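Side-chain contacts in phosphatidylglycerophosphatase and protein-tyrosine phosphatase 1 (PDB 3RGO), which dephosphorylates phosphatidylglycerophosphate to phosphatidylglycerol, a step in the mitochondrial synthesis of cardiolipin: residues H3-D6 with H7-L11; P70-A73 with N74-K77. One frame throughout, in Å; residues are numbered along the deposited sequence.

From the N terminus, interaction 1 comes first: residues 3-6 and 7-11 form the hairpin of strands 2-4 and 9-12, closing the loop between them at the edge of the five-stranded sheet. Interaction 2 follows in series, neither nesting with the first nor crossing it, where Thr71 of residues 70-73 caps the N-terminal end of helix 72-88, bonding to Asn74 of residues 74-77. Their centres lie about 20 Å apart, on opposite sides of the centre of the chain, and their nearest atoms about 11 Å apart. Helix 102-115 is common ground: Val9 of the hairpin packs on Val107 and Tyr110, and Leu75 of the capped turn on Met106 and Ala109.

Interaction 1 of 2, residues H3-D6 with H7-L11; sequences HRID and HTVLL
The opening beta hairpin, strands 2-4 and 9-12, is held here by backbone pairing and by one aspartate that braces its turn. His3 and Leu11 form an antiparallel hydrogen-bonded pair, with His3 N to Leu11 O at 2.8 Å and Leu11 N to His3 O at 2.9 Å. Nearer the turn, Ile5 N gives a hydrogen bond of 2.8 Å to Val9 O. A chi1 of 65° folds the Asp6 carboxylate back over the turn. There Val9 N meets OD1 nearly along its C-O axis at 2.9 Å, whereas Thr8 N reaches OD1 from above the carboxylate plane at 2.8 Å. The other oxygen, OD2, is hydrogen-bonded to Tyr110 OH of helix 102-115. On the face of Arg4 and Leu10, the arginine chain bends at chi3 (-61°) and lays one guanidinium face over Leu10 CD2, 3.8 Å from NH2. NH1 donates to Asp6 O at 2.9 Å, with the acceptor close to the guanidinium plane, and NH2 forms a salt bridge with Glu27. Ile5 CG1 rests on Leu11 CB at 4.0 Å and touches Val9 CG1. Two amides and a tyrosine hydroxyl thus share one carboxylate, which satisfies the N-H groups of Thr8 in the turn and Val9 at the start of the strand and probably favours the charged form of Asp6.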
# COMPACT_ATOMS: atom_id res chain seq x y z
N HIS A 3 -3.74 10.62 1.35
CA HIS A 3 -3.41 11.34 0.13
C HIS A 3 -3.50 10.41 -1.07
O HIS A 3 -3.10 9.24 -0.99
CB HIS A 3 -1.99 11.91 0.21
CG HIS A 3 -1.82 13.00 1.22
ND1 HIS A 3 -1.50 12.74 2.54
CD2 HIS A 3 -1.91 14.34 1.11
CE1 HIS A 3 -1.40 13.88 3.20
NE2 HIS A 3 -1.65 14.87 2.35
N ARG A 4 -4.00 10.92 -2.19
CA ARG A 4 -3.96 10.17 -3.43
C ARG A 4 -2.54 10.19 -4.00
O ARG A 4 -1.91 11.24 -4.08
CB ARG A 4 -4.95 10.73 -4.46
CG ARG A 4 -4.80 10.11 -5.84
CD ARG A 4 -5.97 10.45 -6.75
NE ARG A 4 -7.25 9.96 -6.22
CZ ARG A 4 -7.69 8.72 -6.36
NH1 ARG A 4 -6.96 7.81 -7.01
NH2 ARG A 4 -8.87 8.37 -5.86
N ILE A 5 -2.04 9.01 -4.37
CA ILE A 5 -0.69 8.89 -4.93
C ILE A 5 -0.74 8.97 -6.45
O ILE A 5 0.04 9.69 -7.08
CB ILE A 5 -0.02 7.57 -4.49
CG1 ILE A 5 0.06 7.49 -2.96
CG2 ILE A 5 1.36 7.45 -5.11
CD1 ILE A 5 0.87 8.60 -2.32
N ASP A 6 -1.66 8.22 -7.04
CA ASP A 6 -1.95 8.32 -8.46
C ASP A 6 -3.40 7.91 -8.72
O ASP A 6 -4.22 7.88 -7.80
CB ASP A 6 -0.95 7.53 -9.33
CG ASP A 6 -1.01 6.03 -9.09
OD1 ASP A 6 -1.96 5.54 -8.45
OD2 ASP A 6 -0.09 5.32 -9.57
N HIS A 7 -3.72 7.59 -9.97
CA HIS A 7 -5.09 7.26 -10.33
C HIS A 7 -5.60 5.99 -9.62
O HIS A 7 -6.80 5.79 -9.48
CB HIS A 7 -5.23 7.11 -11.85
CG HIS A 7 -6.64 7.06 -12.34
ND1 HIS A 7 -7.28 5.88 -12.64
CD2 HIS A 7 -7.54 8.05 -12.56
CE1 HIS A 7 -8.52 6.15 -13.04
NE2 HIS A 7 -8.70 7.45 -13.00
N THR A 8 -4.67 5.14 -9.16
CA THR A 8 -5.04 3.87 -8.52
C THR A 8 -4.87 3.90 -7.00
O THR A 8 -5.79 3.56 -6.25
CB THR A 8 -4.19 2.69 -9.06
OG1 THR A 8 -4.38 2.54 -10.47
CG2 THR A 8 -4.58 1.39 -8.37
N VAL A 9 -3.69 4.30 -6.55
CA VAL A 9 -3.32 4.13 -5.16
C VAL A 9 -3.56 5.35 -4.28
O VAL A 9 -3.26 6.48 -4.66
CB VAL A 9 -1.85 3.68 -5.03
CG1 VAL A 9 -1.38 3.75 -3.57
CG2 VAL A 9 -1.69 2.28 -5.60
N LEU A 10 -4.10 5.10 -3.09
CA LEU A 10 -4.12 6.10 -2.03
C LEU A 10 -3.36 5.56 -0.82
O LEU A 10 -3.37 4.36 -0.56
CB LEU A 10 -5.55 6.47 -1.64
CG LEU A 10 -6.44 6.94 -2.80
CD1 LEU A 10 -7.28 5.78 -3.33
CD2 LEU A 10 -7.33 8.08 -2.35
N LEU A 11 -2.70 6.46 -0.11
CA LEU A 11 -1.93 6.13 1.08
C LEU A 11 -2.43 6.98 2.24
O LEU A 11 -2.49 8.20 2.14
CB LEU A 11 -0.44 6.40 0.84
CG LEU A 11 0.48 6.37 2.06
CD1 LEU A 11 0.58 4.97 2.65
CD2 LEU A 11 1.86 6.91 1.71

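Interaction 2 of 2, residues P70-A73 with N74-K77; sequences PTLA and NLHK
Thr71 is the N-cap of helix 72-88, and its contacts with Asn74 and Leu75 begin the first turn. Among the backbone bonds, Leu75 N donates to Thr71 O at 2.9 Å, His76 N to Leu72 O at 2.9 Å, and Lys77 N to Ala73 O at 3.0 Å, the i to i+4 pattern of an alpha helix. The capping bond runs from Asn74 N to Thr71 OG1 at 3.2 Å. A chi1 of 54° sets this hydroxyl oxygen between the threonine's own backbone N and carbonyl carbon, from where it faces the amide N-H; the same N-H also makes a weak bond to Thr71 O. Another side-chain bond, also weak, is made by His76, whose ND1 donates to Leu72 O at 3.1 Å, giving that carbonyl a second donor besides His76 N. Beyond the turn, the His76 ring meets that of Phe146 on helix 137-154. Apolar contacts gather round Pro70. Its CB lies 3.6 Å from Asn74 CB, and its ring crosses the Leu75 side chain at about a right angle, with CD 3.8 Å from Leu75 CD1; Met106 of helix 102-115 touches both residues. A water links the N-cap residue to Asn74, accepting from Thr71 N and donating to Asn74 OD1 at 2.7 Å.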
# COMPACT_ATOMS: atom_id res chain seq x y z
N PRO A 70 6.98 -6.35 4.62
CA PRO A 70 6.64 -7.75 4.35
C PRO A 70 7.82 -8.47 3.71
O PRO A 70 8.87 -7.87 3.47
CB PRO A 70 5.50 -7.65 3.34
CG PRO A 70 4.95 -6.27 3.49
CD PRO A 70 6.10 -5.41 3.90
N THR A 71 7.65 -9.75 3.43
CA THR A 71 8.62 -10.47 2.63
C THR A 71 8.55 -9.92 1.21
O THR A 71 7.59 -9.23 0.85
CB THR A 71 8.32 -11.97 2.58
OG1 THR A 71 6.96 -12.16 2.14
CG2 THR A 71 8.51 -12.61 3.95
N LEU A 72 9.56 -10.22 0.41
CA LEU A 72 9.53 -9.90 -1.01
C LEU A 72 8.25 -10.44 -1.62
O LEU A 72 7.58 -9.75 -2.39
CB LEU A 72 10.73 -10.53 -1.71
CG LEU A 72 11.93 -9.66 -2.09
CD1 LEU A 72 11.74 -8.20 -1.69
CD2 LEU A 72 13.24 -10.23 -1.53
N ALA A 73 7.91 -11.68 -1.27
CA ALA A 73 6.76 -12.36 -1.84
C ALA A 73 5.46 -11.61 -1.56
O ALA A 73 4.58 -11.54 -2.41
CB ALA A 73 6.67 -13.78 -1.30
N ASN A 74 5.35 -11.06 -0.35
CA ASN A 74 4.16 -10.33 0.05
C ASN A 74 4.14 -8.91 -0.51
O ASN A 74 3.07 -8.32 -0.70
CB ASN A 74 4.00 -10.34 1.57
CG ASN A 74 3.47 -11.67 2.09
OD1 ASN A 74 3.66 -12.02 3.25
ND2 ASN A 74 2.81 -12.43 1.22
N LEU A 75 5.32 -8.37 -0.77
CA LEU A 75 5.46 -7.11 -1.48
C LEU A 75 4.92 -7.27 -2.90
O LEU A 75 4.19 -6.41 -3.40
CB LEU A 75 6.93 -6.69 -1.52
CG LEU A 75 7.33 -5.32 -0.94
CD1 LEU A 75 6.42 -4.89 0.20
CD2 LEU A 75 8.80 -5.33 -0.52
N HIS A 76 5.27 -8.38 -3.54
CA HIS A 76 4.76 -8.69 -4.87
C HIS A 76 3.25 -8.93 -4.82
O HIS A 76 2.52 -8.54 -5.73
CB HIS A 76 5.47 -9.91 -5.47
CG HIS A 76 6.82 -9.61 -6.04
ND1 HIS A 76 7.99 -9.97 -5.42
CD2 HIS A 76 7.18 -8.98 -7.18
CE1 HIS A 76 9.02 -9.58 -6.15
NE2 HIS A 76 8.55 -8.97 -7.23
N LYS A 77 2.79 -9.59 -3.76
CA LYS A 77 1.36 -9.81 -3.58
C LYS A 77 0.63 -8.48 -3.52
O LYS A 77 -0.40 -8.29 -4.17
CB LYS A 77 1.09 -10.63 -2.32
CG LYS A 77 1.02 -12.13 -2.55
CD LYS A 77 0.56 -12.86 -1.30
CE LYS A 77 0.45 -14.35 -1.54
NZ LYS A 77 -0.02 -15.08 -0.32
O HOH W 1 5.41 -11.01 4.97